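Local coordinates for TRAP-type transporter, periplasmic component (Cupriavidus necator, PDB 4P8B), which binds (S)-2-acetolactate, probably as the periplasmic solute-binding component of a TRAP-type transporter, at residues F115-D119 / Y120-D124. Numbering follows the deposited sequence.
Sequences FLMPD and YKALD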
ATOM      1  N   PHE A 115      -2.703 -14.076  -0.420  1.00  8.77           N
ATOM      2  CA  PHE A 115      -3.093 -14.782  -1.636  1.00 10.25           C
ATOM      3  C   PHE A 115      -4.565 -14.653  -1.982  1.00 13.39           C
ATOM      4  O   PHE A 115      -5.154 -15.522  -2.608  1.00 14.62           O
ATOM      5  CB  PHE A 115      -2.565 -16.230  -1.614  1.00 11.24           C
ATOM      6  CG  PHE A 115      -1.072 -16.278  -1.443  1.00  8.63           C
ATOM      7  CD1 PHE A 115      -0.240 -15.981  -2.521  1.00 11.50           C
ATOM      8  CD2 PHE A 115      -0.502 -16.491  -0.214  1.00 11.51           C
ATOM      9  CE1 PHE A 115       1.114 -15.953  -2.373  1.00 11.10           C
ATOM     10  CE2 PHE A 115       0.861 -16.465  -0.069  1.00 12.22           C
ATOM     11  CZ  PHE A 115       1.656 -16.175  -1.140  1.00 10.07           C
ATOM     12  N   LEU A 116      -5.152 -13.519  -1.611  1.00  9.50           N
ATOM     13  CA  LEU A 116      -6.500 -13.163  -2.058  1.00 10.49           C
ATOM     14  C   LEU A 116      -6.576 -12.814  -3.545  1.00  9.31           C
ATOM     15  O   LEU A 116      -7.502 -13.212  -4.221  1.00 10.63           O
ATOM     16  CB  LEU A 116      -7.026 -11.968  -1.262  1.00  8.76           C
ATOM     17  CG  LEU A 116      -8.402 -11.436  -1.666  1.00 10.85           C
ATOM     18  CD1 LEU A 116      -9.518 -12.407  -1.349  1.00 12.34           C
ATOM     19  CD2 LEU A 116      -8.668 -10.104  -0.975  1.00 10.63           C
HETATM   20  N   MSE A 117      -5.609 -12.046  -4.043  1.00  9.01           N
HETATM   21  CA  MSE A 117      -5.711 -11.431  -5.364  1.00  8.84           C
HETATM   22  C   MSE A 117      -4.657 -11.967  -6.332  1.00  9.95           C
HETATM   23  O   MSE A 117      -3.469 -11.702  -6.158  1.00 10.82           O
HETATM   24  CB  MSE A 117      -5.511  -9.924  -5.236  1.00 10.24           C
HETATM   25  CG  MSE A 117      -6.557  -9.236  -4.385  1.00 10.59           C
HETATM   26 SE   MSE A 117      -6.270  -7.351  -4.146  0.85 10.20          SE
HETATM   27  CE  MSE A 117      -4.706  -7.425  -2.998  1.00 10.85           C
ATOM     28  N   PRO A 118      -5.075 -12.678  -7.379  1.00  9.38           N
ATOM     29  CA  PRO A 118      -4.066 -13.263  -8.283  1.00 13.15           C
ATOM     30  C   PRO A 118      -3.363 -12.277  -9.211  1.00 15.55           C
ATOM     31  O   PRO A 118      -2.264 -12.571  -9.685  1.00 17.90           O
ATOM     32  CB  PRO A 118      -4.870 -14.243  -9.141  1.00 13.46           C
ATOM     33  CG  PRO A 118      -6.065 -14.570  -8.345  1.00 17.98           C
ATOM     34  CD  PRO A 118      -6.389 -13.326  -7.531  1.00 11.48           C
ATOM     35  N   ASP A 119      -3.968 -11.132  -9.484  1.00 12.34           N
ATOM     36  CA  ASP A 119      -3.456 -10.252 -10.522  1.00 13.41           C
ATOM     37  C   ASP A 119      -4.082  -8.853 -10.399  1.00 12.89           C
ATOM     38  O   ASP A 119      -4.879  -8.588  -9.491  1.00 11.06           O
ATOM     39  CB  ASP A 119      -3.705 -10.869 -11.913  1.00 13.58           C
ATOM     40  CG  ASP A 119      -5.155 -11.271 -12.140  1.00 13.87           C
ATOM     41  OD1 ASP A 119      -6.077 -10.605 -11.622  1.00 13.99           O
ATOM     42  OD2 ASP A 119      -5.394 -12.236 -12.893  1.00 17.50           O
ATOM     43  N   TYR A 120      -3.701  -7.942 -11.292  1.00 10.83           N
ATOM     44  CA  TYR A 120      -4.198  -6.571 -11.250  1.00 12.43           C
ATOM     45  C   TYR A 120      -5.698  -6.512 -11.506  1.00 12.92           C
ATOM     46  O   TYR A 120      -6.386  -5.673 -10.934  1.00 13.23           O
ATOM     47  CB  TYR A 120      -3.432  -5.679 -12.244  1.00 14.47           C
ATOM     48  CG  TYR A 120      -1.975  -5.557 -11.850  1.00 13.46           C
ATOM     49  CD1 TYR A 120      -1.579  -4.732 -10.806  1.00 10.37           C
ATOM     50  CD2 TYR A 120      -1.007  -6.326 -12.476  1.00 15.04           C
ATOM     51  CE1 TYR A 120      -0.269  -4.656 -10.425  1.00 10.37           C
ATOM     52  CE2 TYR A 120       0.331  -6.260 -12.096  1.00 14.91           C
ATOM     53  CZ  TYR A 120       0.691  -5.421 -11.066  1.00 12.60           C
ATOM     54  OH  TYR A 120       2.025  -5.364 -10.681  1.00 13.67           O
ATOM     55  N   LYS A 121      -6.208  -7.397 -12.355  1.00 12.77           N
ATOM     56  CA  LYS A 121      -7.638  -7.438 -12.642  1.00 12.70           C
ATOM     57  C   LYS A 121      -8.398  -7.718 -11.345  1.00 12.63           C
ATOM     58  O   LYS A 121      -9.497  -7.199 -11.137  1.00 13.19           O
ATOM     59  CB  LYS A 121      -7.939  -8.495 -13.702  1.00 17.23           C
ATOM     60  CG  LYS A 121      -9.237  -8.256 -14.453  1.00 25.78           C
ATOM     61  CD  LYS A 121      -9.301  -9.094 -15.741  1.00 30.23           C
ATOM     62  CE  LYS A 121     -10.549  -8.788 -16.542  1.00 35.71           C
ATOM     63  NZ  LYS A 121     -10.645  -9.637 -17.767  1.00 37.09           N
ATOM     64  N   ALA A 122      -7.813  -8.511 -10.463  1.00 11.20           N
ATOM     65  CA  ALA A 122      -8.443  -8.853  -9.194  1.00 12.05           C
ATOM     66  C   ALA A 122      -8.464  -7.660  -8.263  1.00 10.93           C
ATOM     67  O   ALA A 122      -9.473  -7.404  -7.611  1.00 11.48           O
ATOM     68  CB  ALA A 122      -7.731 -10.036  -8.551  1.00 12.60           C
ATOM     69  N   LEU A 123      -7.362  -6.930  -8.173  1.00  9.46           N
ATOM     70  CA  LEU A 123      -7.336  -5.751  -7.343  1.00 11.01           C
ATOM     71  C   LEU A 123      -8.359  -4.730  -7.842  1.00 12.81           C
ATOM     72  O   LEU A 123      -9.115  -4.140  -7.052  1.00 11.11           O
ATOM     73  CB  LEU A 123      -5.908  -5.170  -7.345  1.00 11.48           C
ATOM     74  CG  LEU A 123      -5.644  -3.843  -6.637  1.00 12.12           C
ATOM     75  CD1 LEU A 123      -6.136  -3.866  -5.221  1.00 13.81           C
ATOM     76  CD2 LEU A 123      -4.163  -3.476  -6.673  1.00 13.88           C
ATOM     77  N   ASP A 124      -8.396  -4.518  -9.155  1.00 11.82           N
ATOM     78  CA  ASP A 124      -9.328  -3.557  -9.729  1.00 11.42           C
ATOM     79  C   ASP A 124     -10.768  -3.988  -9.485  1.00 11.92           C
ATOM     80  O   ASP A 124     -11.644  -3.146  -9.312  1.00 12.25           O
ATOM     81  CB  ASP A 124      -9.066  -3.371 -11.231  1.00 10.91           C
ATOM     82  CG  ASP A 124      -7.787  -2.589 -11.511  1.00 15.99           C
ATOM     83  OD1 ASP A 124      -7.329  -1.841 -10.621  1.00 15.51           O
ATOM     84  OD2 ASP A 124      -7.279  -2.697 -12.645  1.00 16.32           O
TER
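With chi1 at 53°, CG of Asp119 stands between its own backbone N and carbonyl carbon, which turns the carboxylate back over the first turn of helix 120-127 and brings OD1 to Ala122 N. Asp119 OD1 accepts from Ala122 N at 3.0 Å, the donor lying nearly along the C-O axis of the carboxylate although the N-H...O angle is bent to 138°. The main chain of the same residue opens the helix: Leu123 N gives a straighter bond, 3.3 Å long, to Asp119 O, while Ala122 N adds a weak bond to that oxygen. One N-H is thus shared between the side chain and the carbonyl of a single residue. The other carboxylate oxygen, OD2, forms a salt bridge with Arg342, tying the cap to the C-terminal residue of the chain.

On the apolar side, chi1 of Met117, a selenomethionine, puts CG beside the backbone N (-62°), and the extended chi2 carries SE to Leu123, 3.6 Å from Leu123 CD1; the bend at chi3 only turns CE aside. In the preceding loop, the ring of Pro118 rests against the methyl of Ala122, with Ala122 CB 3.7 Å from Pro118 CD and 4.0 Å from Met117 CB. Ile339 of helix 329-340 packs on Met117, Pro118 and Ala122, and Leu123 also touches Glu151 on strand 144-154.

The Met117 side chain lies about 13 Å from the bound acetolactate, so this is packing outside the pocket: an aspartate N-cap, with an apolar contact from the preceding loop, starting a helix in a TRAP solute-binding protein.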